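Homoaconitase large subunit (Methanocaldococcus jannaschii, PDB 4KP2) forms, with a small subunit, an iron-sulfur hydro-lyase that converts (R)-homocitrate to homoisocitrate through cis-homoaconitate. Local coordinates at residues P173-V178 with A278-E283; M22-K27 with I271-D276; D138-T143 with A232-G237; D191-V196 with L226-M231; I200-A205 with H300-K305. All coordinates share one frame; numbering follows the deposited sequence.

How the contacts relate
Contact 3 lies nearest the active site: the side chain of H140 is about 6 Å from that of C323, a predicted ligand of the [4Fe-4S] cluster. Contact 4, its centre about 11 Å from that of contact 3, joins helices 189-200 and 222-230 and meets contact 3 where N230 faces T143. Contact 5 is a surface contact about 13 Å from contact 3 between centres; P301 packs there on E234, the partner of H140. Contacts 1 and 2 lie away from the cluster site, with centres about 10 Å apart, and R275 of contact 2 forms a salt bridge with E283 of contact 1. V178, on the strand of contact 1, packs on V196 of the helix in contact 4.

Contact 1. Residues P173-V178 with A278-E283; sequences PKTIRV and ANYYKE
K174 reaches Y281, its extended chain bringing CD to 3.6 Å from Y281 CD1 at a slant to the ring. T175 O accepts from Y281 N at 3.3 Å, the donor 39° above the carbonyl plane, while the methyl CG2 of T175 lies at the edge of the Y280 ring, 3.6 Å from Y280 CD1. I176 turns its CD1 to 3.2 Å from K282 O. The same oxygen accepts from R177 N at 3.0 Å, almost in line with its C=O bond, and R177 pairs with E283 in a parallel bridge joining strands 167-180 and 282-286 in the mixed sheet. R177 CB stands 3.5 Å from the centroid of the Y280 ring, a CH-pi contact over the face; CG is anti to the backbone N (167°) and a bend at chi2 lays the chain along the ring toward its hydroxyl. E211 OE2 forms a salt bridge with R177 NH1 and a hydrogen bond with Y280 OH; R177 NH2 pairs with D179. Replacing Y280 by an alanine would probably uncover R177 CB and leave E211 OE2 without the phenol hydroxyl. R177 thus packs its aliphatic root on the ring while two carboxylates probably offset its charge.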
# COMPACT_ATOMS: atom_id res chain seq x y z
N PRO A 173 11.03 33.26 -19.28
CA PRO A 173 12.19 33.14 -18.39
C PRO A 173 13.52 33.15 -19.14
O PRO A 173 13.55 32.89 -20.35
CB PRO A 173 11.98 31.77 -17.75
CG PRO A 173 11.28 30.98 -18.81
CD PRO A 173 10.37 31.96 -19.50
N LYS A 174 14.59 33.46 -18.43
CA LYS A 174 15.93 33.33 -18.97
C LYS A 174 16.31 31.86 -18.94
O LYS A 174 15.68 31.06 -18.24
CB LYS A 174 16.92 34.15 -18.15
CG LYS A 174 16.63 35.65 -18.14
CD LYS A 174 17.58 36.40 -17.23
CE LYS A 174 17.28 37.89 -17.22
NZ LYS A 174 18.18 38.63 -16.29
N THR A 175 17.33 31.48 -19.71
CA THR A 175 17.69 30.08 -19.84
C THR A 175 19.13 29.78 -19.46
O THR A 175 20.07 30.24 -20.11
CB THR A 175 17.43 29.56 -21.26
OG1 THR A 175 16.03 29.62 -21.55
CG2 THR A 175 17.91 28.13 -21.40
N ILE A 176 19.31 29.00 -18.40
CA ILE A 176 20.62 28.47 -18.06
C ILE A 176 20.84 27.16 -18.80
O ILE A 176 20.23 26.13 -18.49
CB ILE A 176 20.78 28.29 -16.53
CG1 ILE A 176 21.93 27.34 -16.20
CG2 ILE A 176 19.48 27.80 -15.91
CD1 ILE A 176 23.30 27.90 -16.48
N ARG A 177 21.70 27.21 -19.82
CA ARG A 177 21.98 26.05 -20.65
C ARG A 177 22.89 25.07 -19.92
O ARG A 177 23.94 25.46 -19.39
CB ARG A 177 22.64 26.49 -21.96
CG ARG A 177 23.25 25.36 -22.76
CD ARG A 177 22.20 24.55 -23.50
NE ARG A 177 22.82 23.50 -24.30
CZ ARG A 177 22.19 22.80 -25.24
NH1 ARG A 177 20.92 23.04 -25.50
NH2 ARG A 177 22.84 21.87 -25.92
N VAL A 178 22.49 23.81 -19.89
CA VAL A 178 23.28 22.77 -19.24
C VAL A 178 23.67 21.68 -20.23
O VAL A 178 22.87 20.79 -20.53
CB VAL A 178 22.52 22.14 -18.05
CG1 VAL A 178 23.39 21.09 -17.37
CG2 VAL A 178 22.11 23.22 -17.06
N ALA A 278 21.74 30.93 -30.12
CA ALA A 278 20.96 31.08 -28.91
C ALA A 278 21.82 31.62 -27.78
O ALA A 278 22.72 30.94 -27.30
CB ALA A 278 20.32 29.76 -28.51
N ASN A 279 21.54 32.86 -27.37
CA ASN A 279 22.26 33.49 -26.27
C ASN A 279 21.62 33.21 -24.91
O ASN A 279 20.51 33.67 -24.62
CB ASN A 279 22.37 35.00 -26.49
CG ASN A 279 23.29 35.67 -25.50
OD1 ASN A 279 24.15 35.03 -24.89
ND2 ASN A 279 23.11 36.98 -25.31
N TYR A 280 22.34 32.46 -24.08
CA TYR A 280 21.84 32.08 -22.77
C TYR A 280 22.33 33.04 -21.70
O TYR A 280 23.32 33.75 -21.89
CB TYR A 280 22.29 30.65 -22.44
CG TYR A 280 21.95 29.63 -23.50
CD1 TYR A 280 20.69 29.04 -23.55
CD2 TYR A 280 22.88 29.27 -24.46
CE1 TYR A 280 20.38 28.11 -24.53
CE2 TYR A 280 22.58 28.34 -25.44
CZ TYR A 280 21.32 27.76 -25.47
OH TYR A 280 21.02 26.84 -26.44
N TYR A 281 21.63 33.06 -20.56
CA TYR A 281 22.06 33.86 -19.43
C TYR A 281 23.40 33.34 -18.93
O TYR A 281 24.29 34.12 -18.56
CB TYR A 281 21.02 33.80 -18.31
CG TYR A 281 21.38 34.61 -17.08
CD1 TYR A 281 21.14 35.97 -17.04
CD2 TYR A 281 21.96 34.00 -15.97
CE1 TYR A 281 21.46 36.72 -15.92
CE2 TYR A 281 22.29 34.74 -14.85
CZ TYR A 281 22.04 36.09 -14.83
OH TYR A 281 22.37 36.83 -13.71
N LYS A 282 23.54 32.02 -18.92
CA LYS A 282 24.80 31.39 -18.57
C LYS A 282 24.83 29.97 -19.13
O LYS A 282 23.79 29.35 -19.31
CB LYS A 282 25.02 31.37 -17.06
CG LYS A 282 26.46 31.08 -16.66
CD LYS A 282 27.38 32.17 -17.16
CE LYS A 282 28.83 31.71 -17.21
NZ LYS A 282 29.04 30.67 -18.25
N GLU A 283 26.03 29.47 -19.41
CA GLU A 283 26.17 28.11 -19.93
C GLU A 283 27.10 27.30 -19.05
O GLU A 283 28.19 27.76 -18.71
CB GLU A 283 26.72 28.13 -21.35
CG GLU A 283 25.91 29.00 -22.30
CD GLU A 283 26.43 28.95 -23.74
OE1 GLU A 283 27.17 28.00 -24.08
OE2 GLU A 283 26.10 29.87 -24.52

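Contact 2. Residues M22-K27 with I271-D276; sequences MTLVEK and ITVNRD
K27 stretches from the first turn of helix 24-33 to the backbone of the loop 271-276, where its NZ donates to T272 O at 2.8 Å, nearly straight along the carbonyl bond. The base of the same side chain is apolar ground: I271 CG2 rests 3.6 Å from K27 CB, the two side chains running alongside but pointing opposite ways. I271 CG2 also meets L24 CD1 at 3.8 Å. V273 CG2 comes within 3.7 Å of L24 CB, the side chains roughly perpendicular. With its CG anti to the backbone N (chi1 -178°), L24 carries CD1 in among the methyl groups of both I271 and V273. One layer out, a capping box sets the start of the helix: E26 N donates to T23 OG1 at 3.2 Å, and T23 N returns a weak bond to E26 OE1. K27 N bonds to T23 O at 3.0 Å, closing the first turn from which L24 and K27 project. The loop side is placed by V273 N, which bonds to E243 OE1, and L24 packs further on V241 of strand 239-242. The contact therefore combines a partly buried cluster of methyl groups with one lysine-to-carbonyl bond beside it: the ammonium is held by a neutral carbonyl, with no carboxylate of the two segments bonded to it, so this bond fixes the end of the lysine without pairing its charge.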
# COMPACT_ATOMS: atom_id res chain seq x y z
N MET A 22 18.18 32.46 -29.99
CA MET A 22 16.84 32.14 -29.52
C MET A 22 16.84 30.80 -28.80
O MET A 22 17.06 29.75 -29.41
CB MET A 22 15.86 32.12 -30.69
CG MET A 22 14.41 32.28 -30.28
SD MET A 22 13.31 32.40 -31.71
CE MET A 22 11.76 32.77 -30.91
N THR A 23 16.58 30.84 -27.49
CA THR A 23 16.58 29.63 -26.67
C THR A 23 15.41 28.72 -27.02
O THR A 23 14.51 29.10 -27.77
CB THR A 23 16.53 29.97 -25.18
OG1 THR A 23 15.28 30.61 -24.87
CG2 THR A 23 17.67 30.91 -24.80
N LEU A 24 15.44 27.51 -26.48
CA LEU A 24 14.39 26.53 -26.72
C LEU A 24 13.05 27.02 -26.17
O LEU A 24 12.02 26.93 -26.84
CB LEU A 24 14.75 25.18 -26.11
CG LEU A 24 13.75 24.05 -26.31
CD1 LEU A 24 13.46 23.85 -27.79
CD2 LEU A 24 14.28 22.76 -25.70
N VAL A 25 13.09 27.54 -24.95
CA VAL A 25 11.89 28.09 -24.31
C VAL A 25 11.30 29.23 -25.14
O VAL A 25 10.09 29.28 -25.35
CB VAL A 25 12.20 28.59 -22.89
CG1 VAL A 25 11.06 29.43 -22.35
CG2 VAL A 25 12.48 27.41 -21.97
N GLU A 26 12.16 30.13 -25.61
CA GLU A 26 11.72 31.24 -26.44
C GLU A 26 11.08 30.77 -27.73
O GLU A 26 10.11 31.36 -28.21
CB GLU A 26 12.89 32.18 -26.74
CG GLU A 26 13.31 33.05 -25.58
CD GLU A 26 14.48 33.95 -25.92
OE1 GLU A 26 15.09 33.75 -26.99
OE2 GLU A 26 14.79 34.85 -25.11
N LYS A 27 11.61 29.69 -28.30
CA LYS A 27 11.06 29.13 -29.53
C LYS A 27 9.73 28.43 -29.29
O LYS A 27 8.83 28.48 -30.13
CB LYS A 27 12.05 28.17 -30.18
CG LYS A 27 13.20 28.86 -30.90
CD LYS A 27 13.96 27.88 -31.78
CE LYS A 27 14.99 28.60 -32.63
NZ LYS A 27 15.66 27.69 -33.59
N ILE A 271 10.95 21.48 -33.03
CA ILE A 271 11.71 22.68 -32.71
C ILE A 271 13.14 22.35 -32.31
O ILE A 271 13.38 21.64 -31.33
CB ILE A 271 11.04 23.48 -31.58
CG1 ILE A 271 9.65 23.96 -32.01
CG2 ILE A 271 11.90 24.67 -31.18
CD1 ILE A 271 8.95 24.82 -30.99
N THR A 272 14.09 22.88 -33.08
CA THR A 272 15.51 22.61 -32.85
C THR A 272 16.24 23.89 -32.48
O THR A 272 15.82 24.98 -32.87
CB THR A 272 16.16 21.99 -34.10
OG1 THR A 272 15.25 21.06 -34.70
CG2 THR A 272 17.45 21.27 -33.74
N VAL A 273 17.34 23.76 -31.74
CA VAL A 273 18.13 24.91 -31.32
C VAL A 273 19.56 24.83 -31.84
O VAL A 273 20.24 23.82 -31.65
CB VAL A 273 18.17 25.04 -29.78
CG1 VAL A 273 19.16 26.11 -29.35
CG2 VAL A 273 16.78 25.34 -29.24
N ASN A 274 20.02 25.90 -32.48
CA ASN A 274 21.39 25.97 -32.97
C ASN A 274 22.30 26.66 -31.95
O ASN A 274 21.92 27.65 -31.33
CB ASN A 274 21.43 26.73 -34.30
CG ASN A 274 22.71 26.49 -35.08
OD1 ASN A 274 23.78 26.27 -34.50
ND2 ASN A 274 22.62 26.56 -36.40
N ARG A 275 23.50 26.12 -31.78
CA ARG A 275 24.48 26.73 -30.89
C ARG A 275 24.92 28.13 -31.36
O ARG A 275 25.01 28.40 -32.56
CB ARG A 275 25.68 25.79 -30.70
CG ARG A 275 25.30 24.49 -30.00
CD ARG A 275 24.73 24.79 -28.62
NE ARG A 275 25.74 25.39 -27.74
CZ ARG A 275 25.50 25.75 -26.48
NH1 ARG A 275 26.46 26.30 -25.74
NH2 ARG A 275 24.29 25.59 -25.96
N ASP A 276 25.16 29.02 -30.39
CA ASP A 276 25.60 30.40 -30.62
C ASP A 276 24.58 31.29 -31.31
O ASP A 276 24.73 32.52 -31.31
CB ASP A 276 26.92 30.43 -31.39
CG ASP A 276 28.08 29.88 -30.57
OD1 ASP A 276 28.10 30.11 -29.34
OD2 ASP A 276 28.96 29.21 -31.16

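Contact 3. Residues D138-T143 with A232-G237; sequences DSHTCT and AIEMGG
H140 and E234 make the polar link, a hydrogen bond from H140 NE2 to E234 OE2 of 2.7 Å and 153° at the hydrogen. Imidazole and carboxylate are nearly coplanar, 16° apart, and the donor meets the oxygen almost in line with its C-O bond; a bend at chi2 (-62°) swings the glutamate over to the ring. The remaining contacts are van der Waals: I233 CG2 lies 3.5 Å from H140 CD2, obliquely to the ring, and 3.3 Å from S139 O. Apart from these, C142 SG packs against A232 CB at 3.8 Å. Hydrogen bonds inside the loop 138-143 fix the histidine backbone: H140 N donates to D138 OD1 at 2.8 Å, an Asx turn, and H140 O accepts from T143 OG1 at the same distance. D138 OD1 is also bonded to H120 NE2, and T141 OG1 donates to D138 O at 2.7 Å. D138-T141 match the DSHT sequence found at the active site of aconitase relatives, consistent with the H140 side chain lying about 6 Å from that of C323, a predicted [4Fe-4S] ligand. A phenylalanine in place of H140 would leave E234 OE2 without its N-H donor and the carboxylate probably freer to turn. The Asx turn holds the backbone of H140 and E234 holds its ring by NE2, restraining the imidazole beside the predicted cluster site.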
# COMPACT_ATOMS: atom_id res chain seq x y z
N ASP A 138 1.12 21.16 -9.36
CA ASP A 138 2.15 20.39 -8.69
C ASP A 138 3.50 21.07 -8.92
O ASP A 138 3.76 21.59 -10.01
CB ASP A 138 2.18 18.96 -9.24
CG ASP A 138 3.09 18.05 -8.45
OD1 ASP A 138 4.29 17.97 -8.78
OD2 ASP A 138 2.61 17.40 -7.50
N SER A 139 4.35 21.05 -7.90
CA SER A 139 5.64 21.74 -7.97
C SER A 139 6.65 21.02 -8.87
O SER A 139 7.77 21.50 -9.05
CB SER A 139 6.22 21.93 -6.57
OG SER A 139 6.37 20.69 -5.91
N HIS A 140 6.24 19.89 -9.43
CA HIS A 140 7.12 19.12 -10.32
C HIS A 140 6.48 18.87 -11.68
O HIS A 140 6.67 17.81 -12.28
CB HIS A 140 7.52 17.80 -9.67
CG HIS A 140 8.36 17.96 -8.44
ND1 HIS A 140 7.82 18.17 -7.19
CD2 HIS A 140 9.70 17.95 -8.28
CE1 HIS A 140 8.79 18.27 -6.31
NE2 HIS A 140 9.95 18.15 -6.94
N THR A 141 5.74 19.86 -12.17
CA THR A 141 5.16 19.79 -13.51
C THR A 141 6.26 19.99 -14.55
O THR A 141 6.09 19.67 -15.72
CB THR A 141 4.05 20.84 -13.68
OG1 THR A 141 3.16 20.80 -12.55
CG2 THR A 141 3.24 20.59 -14.95
N CYS A 142 7.40 20.50 -14.09
CA CYS A 142 8.55 20.75 -14.96
C CYS A 142 9.10 19.46 -15.57
O CYS A 142 9.92 19.51 -16.50
CB CYS A 142 9.65 21.46 -14.17
SG CYS A 142 10.15 20.62 -12.65
N THR A 143 8.66 18.32 -15.06
CA THR A 143 9.08 17.01 -15.55
C THR A 143 8.76 16.84 -17.04
O THR A 143 9.51 16.21 -17.78
CB THR A 143 8.39 15.88 -14.76
OG1 THR A 143 8.62 16.06 -13.36
CG2 THR A 143 8.91 14.52 -15.19
N ALA A 232 14.22 20.07 -11.71
CA ALA A 232 14.47 21.45 -12.12
C ALA A 232 14.09 22.43 -11.01
O ALA A 232 14.80 23.40 -10.77
CB ALA A 232 13.71 21.77 -13.40
N ILE A 233 12.97 22.16 -10.35
CA ILE A 233 12.48 23.02 -9.28
C ILE A 233 13.40 22.96 -8.06
O ILE A 233 13.48 23.91 -7.28
CB ILE A 233 11.03 22.65 -8.88
CG1 ILE A 233 10.47 23.64 -7.85
CG2 ILE A 233 10.95 21.23 -8.36
CD1 ILE A 233 10.49 25.08 -8.32
N GLU A 234 14.10 21.84 -7.91
CA GLU A 234 15.00 21.64 -6.77
C GLU A 234 16.21 22.56 -6.86
O GLU A 234 16.91 22.77 -5.87
CB GLU A 234 15.45 20.18 -6.69
CG GLU A 234 14.30 19.18 -6.70
CD GLU A 234 13.37 19.35 -5.52
OE1 GLU A 234 13.83 19.79 -4.45
OE2 GLU A 234 12.17 19.03 -5.66
N MET A 235 16.44 23.11 -8.05
CA MET A 235 17.51 24.08 -8.25
C MET A 235 16.95 25.49 -8.32
O MET A 235 17.66 26.44 -8.63
CB MET A 235 18.28 23.76 -9.54
CG MET A 235 19.07 22.46 -9.47
SD MET A 235 19.79 22.00 -11.05
CE MET A 235 18.32 21.68 -12.02
N GLY A 236 15.66 25.62 -8.02
CA GLY A 236 14.98 26.90 -8.07
C GLY A 236 14.42 27.20 -9.44
O GLY A 236 13.72 28.19 -9.63
N GLY A 237 14.73 26.33 -10.40
CA GLY A 237 14.32 26.52 -11.78
C GLY A 237 12.82 26.59 -11.98
O GLY A 237 12.07 25.85 -11.34

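Contact 4. Residues D191-V196 with L226-M231; sequences DIVLRV and LTLCNM
V193 meets the side chains of L228, T227 and M231 through aliphatic groups, with no flat group between them: the planar side chains of the two segments face other parts of the fold, the carboxylate of D191 accepting from S188 OG and Q294 N, the guanidinium of R195 pairing with E199 and the amide of N230 bonding to N405. V193 is the residue most covered by the contact. Its CB is 3.7 Å from L228 CD1. With chi1 at 71°, CG1 stands between the backbone N and the carbonyl carbon, 3.9 Å from the methyl CG2 of T227. CG2, the other branch, lies 3.6 Å from M231 CB. M231 follows the last helical residue, and its chain bends at chi2 (-107°) and again at chi3, curling round the valine until CE rests 3.7 Å from L194 CD2. The hydroxyl of T227 hydrogen-bonds to the carbonyls of D223 and T324, which must share its proton. Helix segments 191-196 and 226-230 run nearly parallel, 25° apart, with their axes 9.1 Å from each other at closest approach. They belong to two successive beta-alpha-beta crossovers: helix 189-200 links the parallel strands 167-180 and 208-213, and helix 222-230 links strand 208-213 to strand 239-242. I192 and L228 both pack on I180 at the end of strand 167-180, and L194 faces A296 of strand 294-296.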
# COMPACT_ATOMS: atom_id res chain seq x y z
N ASP A 191 22.05 10.10 -10.84
CA ASP A 191 23.41 10.47 -10.46
C ASP A 191 23.85 11.71 -11.25
O ASP A 191 24.60 12.54 -10.75
CB ASP A 191 24.39 9.33 -10.72
CG ASP A 191 24.07 8.10 -9.90
OD1 ASP A 191 24.43 8.07 -8.70
OD2 ASP A 191 23.47 7.15 -10.44
N ILE A 192 23.37 11.81 -12.48
CA ILE A 192 23.71 12.93 -13.35
C ILE A 192 23.01 14.21 -12.92
O ILE A 192 23.64 15.25 -12.77
CB ILE A 192 23.36 12.62 -14.82
CG1 ILE A 192 24.19 11.44 -15.32
CG2 ILE A 192 23.59 13.84 -15.69
CD1 ILE A 192 23.76 10.92 -16.67
N VAL A 193 21.70 14.13 -12.70
CA VAL A 193 20.92 15.30 -12.32
C VAL A 193 21.29 15.80 -10.93
O VAL A 193 21.17 16.98 -10.63
CB VAL A 193 19.39 15.04 -12.42
CG1 VAL A 193 18.93 14.10 -11.33
CG2 VAL A 193 18.63 16.35 -12.37
N LEU A 194 21.76 14.89 -10.08
CA LEU A 194 22.25 15.27 -8.76
C LEU A 194 23.56 16.04 -8.88
O LEU A 194 23.86 16.90 -8.05
CB LEU A 194 22.44 14.04 -7.87
CG LEU A 194 21.19 13.48 -7.18
CD1 LEU A 194 21.53 12.25 -6.37
CD2 LEU A 194 20.55 14.55 -6.29
N ARG A 195 24.33 15.72 -9.91
CA ARG A 195 25.59 16.42 -10.15
C ARG A 195 25.30 17.83 -10.66
O ARG A 195 26.07 18.77 -10.41
CB ARG A 195 26.44 15.66 -11.16
CG ARG A 195 27.85 16.21 -11.31
CD ARG A 195 28.63 16.05 -10.02
NE ARG A 195 29.97 16.62 -10.11
CZ ARG A 195 30.27 17.88 -9.82
NH1 ARG A 195 29.32 18.71 -9.41
NH2 ARG A 195 31.52 18.31 -9.93
N VAL A 196 24.19 17.97 -11.37
CA VAL A 196 23.78 19.26 -11.92
C VAL A 196 23.35 20.21 -10.81
O VAL A 196 23.61 21.42 -10.88
CB VAL A 196 22.63 19.09 -12.94
CG1 VAL A 196 22.20 20.44 -13.49
CG2 VAL A 196 23.06 18.17 -14.07
N LEU A 226 13.20 12.40 -18.31
CA LEU A 226 12.16 12.70 -17.33
C LEU A 226 12.78 13.03 -15.98
O LEU A 226 12.28 13.90 -15.25
CB LEU A 226 11.20 11.51 -17.19
CG LEU A 226 9.84 11.63 -17.87
CD1 LEU A 226 10.00 11.88 -19.36
CD2 LEU A 226 9.01 10.39 -17.62
N THR A 227 13.86 12.34 -15.64
CA THR A 227 14.54 12.54 -14.36
C THR A 227 15.22 13.91 -14.30
O THR A 227 15.15 14.60 -13.29
CB THR A 227 15.59 11.44 -14.11
OG1 THR A 227 14.95 10.16 -14.12
CG2 THR A 227 16.26 11.65 -12.76
N LEU A 228 15.88 14.28 -15.40
CA LEU A 228 16.60 15.55 -15.47
C LEU A 228 15.67 16.75 -15.36
O LEU A 228 16.00 17.74 -14.69
CB LEU A 228 17.42 15.63 -16.75
CG LEU A 228 18.92 15.31 -16.64
CD1 LEU A 228 19.13 13.95 -15.99
CD2 LEU A 228 19.59 15.37 -18.00
N CYS A 229 14.52 16.67 -16.01
CA CYS A 229 13.56 17.77 -16.00
C CYS A 229 12.74 17.80 -14.72
O CYS A 229 12.15 18.82 -14.38
CB CYS A 229 12.64 17.69 -17.22
SG CYS A 229 13.47 17.87 -18.81
N ASN A 230 12.72 16.68 -14.01
CA ASN A 230 11.96 16.57 -12.77
C ASN A 230 12.59 17.35 -11.63
O ASN A 230 11.89 17.94 -10.80
CB ASN A 230 11.79 15.11 -12.36
CG ASN A 230 10.93 14.94 -11.12
OD1 ASN A 230 11.41 15.07 -10.00
ND2 ASN A 230 9.66 14.64 -11.33
N MET A 231 13.92 17.37 -11.59
CA MET A 231 14.65 18.00 -10.51
C MET A 231 15.01 19.45 -10.85
O MET A 231 16.00 19.98 -10.35
CB MET A 231 15.93 17.22 -10.20
CG MET A 231 15.71 15.72 -10.03
SD MET A 231 15.84 15.20 -8.31
CE MET A 231 17.47 15.80 -7.90

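Contact 5. Residues I200-A205 with H300-K305; sequences IGRRGA and HPDNVK
R202 folds over D302 at the protein surface in a salt bridge between its NH2 and D302 OD1, modelled at 2.4 Å, a length too short to be taken literally. The guanidinium and carboxylate planes stand 72° apart, so the two groups do not meet in the flat, two-pronged manner. D302 OD2 instead lies over one face of the guanidinium, and H300 CD2 lies over the opposite face, offset toward the rim. NH2 also sits over the face of the H300 ring, 3.3 Å from H300 CG. Nearer the backbone, R202 CG is 3.3 Å from D302 OD2, and the arginine gets there with CG placed between its backbone N and carbonyl carbon (chi1 58°) and the chain extended as far as NE. The arginine belongs to the loop after helix 189-200, which G201 ends with positive phi. The aspartate lies in a type I beta turn from H300 to N303, within the hairpin connection between the antiparallel strands 294-296 and 304-306. Within that turn N303 N gives a weak bond of 3.3 Å to H300 O, and the same oxygen accepts from N407 ND2. P301 O is taken by K198 NZ, a lysine of helix 189-200 that ties the turn to the helix just ahead of R202. On the other side R203 O accepts from T206 OG1. P301 also packs its ring on E234.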
# COMPACT_ATOMS: atom_id res chain seq x y z
N ILE A 200 25.06 24.19 -9.98
CA ILE A 200 24.08 25.26 -10.07
C ILE A 200 23.65 25.74 -8.68
O ILE A 200 23.76 26.93 -8.37
CB ILE A 200 22.84 24.82 -10.86
CG1 ILE A 200 23.22 24.45 -12.29
CG2 ILE A 200 21.79 25.92 -10.85
CD1 ILE A 200 22.04 24.10 -13.17
N GLY A 201 23.18 24.81 -7.86
CA GLY A 201 22.71 25.15 -6.53
C GLY A 201 21.20 25.01 -6.41
O GLY A 201 20.50 24.90 -7.41
N ARG A 202 20.70 25.02 -5.17
CA ARG A 202 19.27 24.87 -4.93
C ARG A 202 18.51 26.15 -5.25
O ARG A 202 17.28 26.16 -5.28
CB ARG A 202 19.01 24.45 -3.48
CG ARG A 202 19.56 25.42 -2.44
CD ARG A 202 19.11 25.03 -1.04
NE ARG A 202 19.85 25.75 -0.01
CZ ARG A 202 20.82 25.21 0.73
NH1 ARG A 202 21.44 25.94 1.65
NH2 ARG A 202 21.16 23.94 0.56
N ARG A 203 19.24 27.23 -5.50
CA ARG A 203 18.63 28.51 -5.80
C ARG A 203 19.36 29.20 -6.95
O ARG A 203 19.13 30.38 -7.22
CB ARG A 203 18.64 29.40 -4.56
CG ARG A 203 17.38 30.23 -4.37
CD ARG A 203 17.54 31.19 -3.20
NE ARG A 203 16.26 31.68 -2.71
CZ ARG A 203 15.60 31.15 -1.68
NH1 ARG A 203 16.11 30.10 -1.04
NH2 ARG A 203 14.44 31.65 -1.30
N GLY A 204 20.23 28.47 -7.63
CA GLY A 204 21.03 29.03 -8.70
C GLY A 204 20.34 29.00 -10.05
O GLY A 204 21.00 29.08 -11.09
N ALA A 205 19.02 28.91 -10.04
CA ALA A 205 18.25 28.87 -11.28
C ALA A 205 16.87 29.48 -11.09
O ALA A 205 15.96 29.24 -11.88
CB ALA A 205 18.13 27.45 -11.79
N HIS A 300 19.08 19.14 2.16
CA HIS A 300 18.75 19.83 0.91
C HIS A 300 19.25 19.04 -0.30
O HIS A 300 20.27 18.36 -0.23
CB HIS A 300 19.35 21.24 0.90
CG HIS A 300 18.84 22.12 2.00
ND1 HIS A 300 19.42 22.16 3.25
CD2 HIS A 300 17.80 22.98 2.04
CE1 HIS A 300 18.76 23.02 4.01
NE2 HIS A 300 17.77 23.53 3.30
N PRO A 301 18.52 19.14 -1.42
CA PRO A 301 18.88 18.44 -2.66
C PRO A 301 20.21 18.93 -3.24
O PRO A 301 20.77 18.25 -4.10
CB PRO A 301 17.74 18.79 -3.61
CG PRO A 301 16.60 19.15 -2.73
CD PRO A 301 17.21 19.82 -1.54
N ASP A 302 20.69 20.08 -2.79
CA ASP A 302 21.95 20.62 -3.31
C ASP A 302 23.16 20.21 -2.45
O ASP A 302 24.14 20.96 -2.35
CB ASP A 302 21.89 22.14 -3.50
CG ASP A 302 21.93 22.90 -2.19
OD1 ASP A 302 21.41 22.38 -1.18
OD2 ASP A 302 22.49 24.01 -2.17
N ASN A 303 23.09 19.02 -1.86
CA ASN A 303 24.18 18.52 -1.03
C ASN A 303 24.55 17.06 -1.28
O ASN A 303 24.21 16.19 -0.48
CB ASN A 303 23.83 18.69 0.45
CG ASN A 303 23.94 20.13 0.92
OD1 ASN A 303 24.77 20.90 0.42
ND2 ASN A 303 23.12 20.50 1.89
N VAL A 304 25.26 16.79 -2.37
CA VAL A 304 25.79 15.44 -2.58
C VAL A 304 27.31 15.37 -2.54
O VAL A 304 28.01 16.06 -3.29
CB VAL A 304 25.29 14.78 -3.89
CG1 VAL A 304 25.43 15.70 -5.05
CG2 VAL A 304 26.10 13.54 -4.17
N LYS A 305 27.81 14.54 -1.64
CA LYS A 305 29.21 14.14 -1.66
C LYS A 305 29.24 12.83 -2.43
O LYS A 305 28.26 12.08 -2.42
CB LYS A 305 29.72 13.90 -0.24
CG LYS A 305 28.79 14.39 0.86
CD LYS A 305 29.16 15.80 1.31
CE LYS A 305 28.34 16.20 2.52
NZ LYS A 305 28.48 15.22 3.63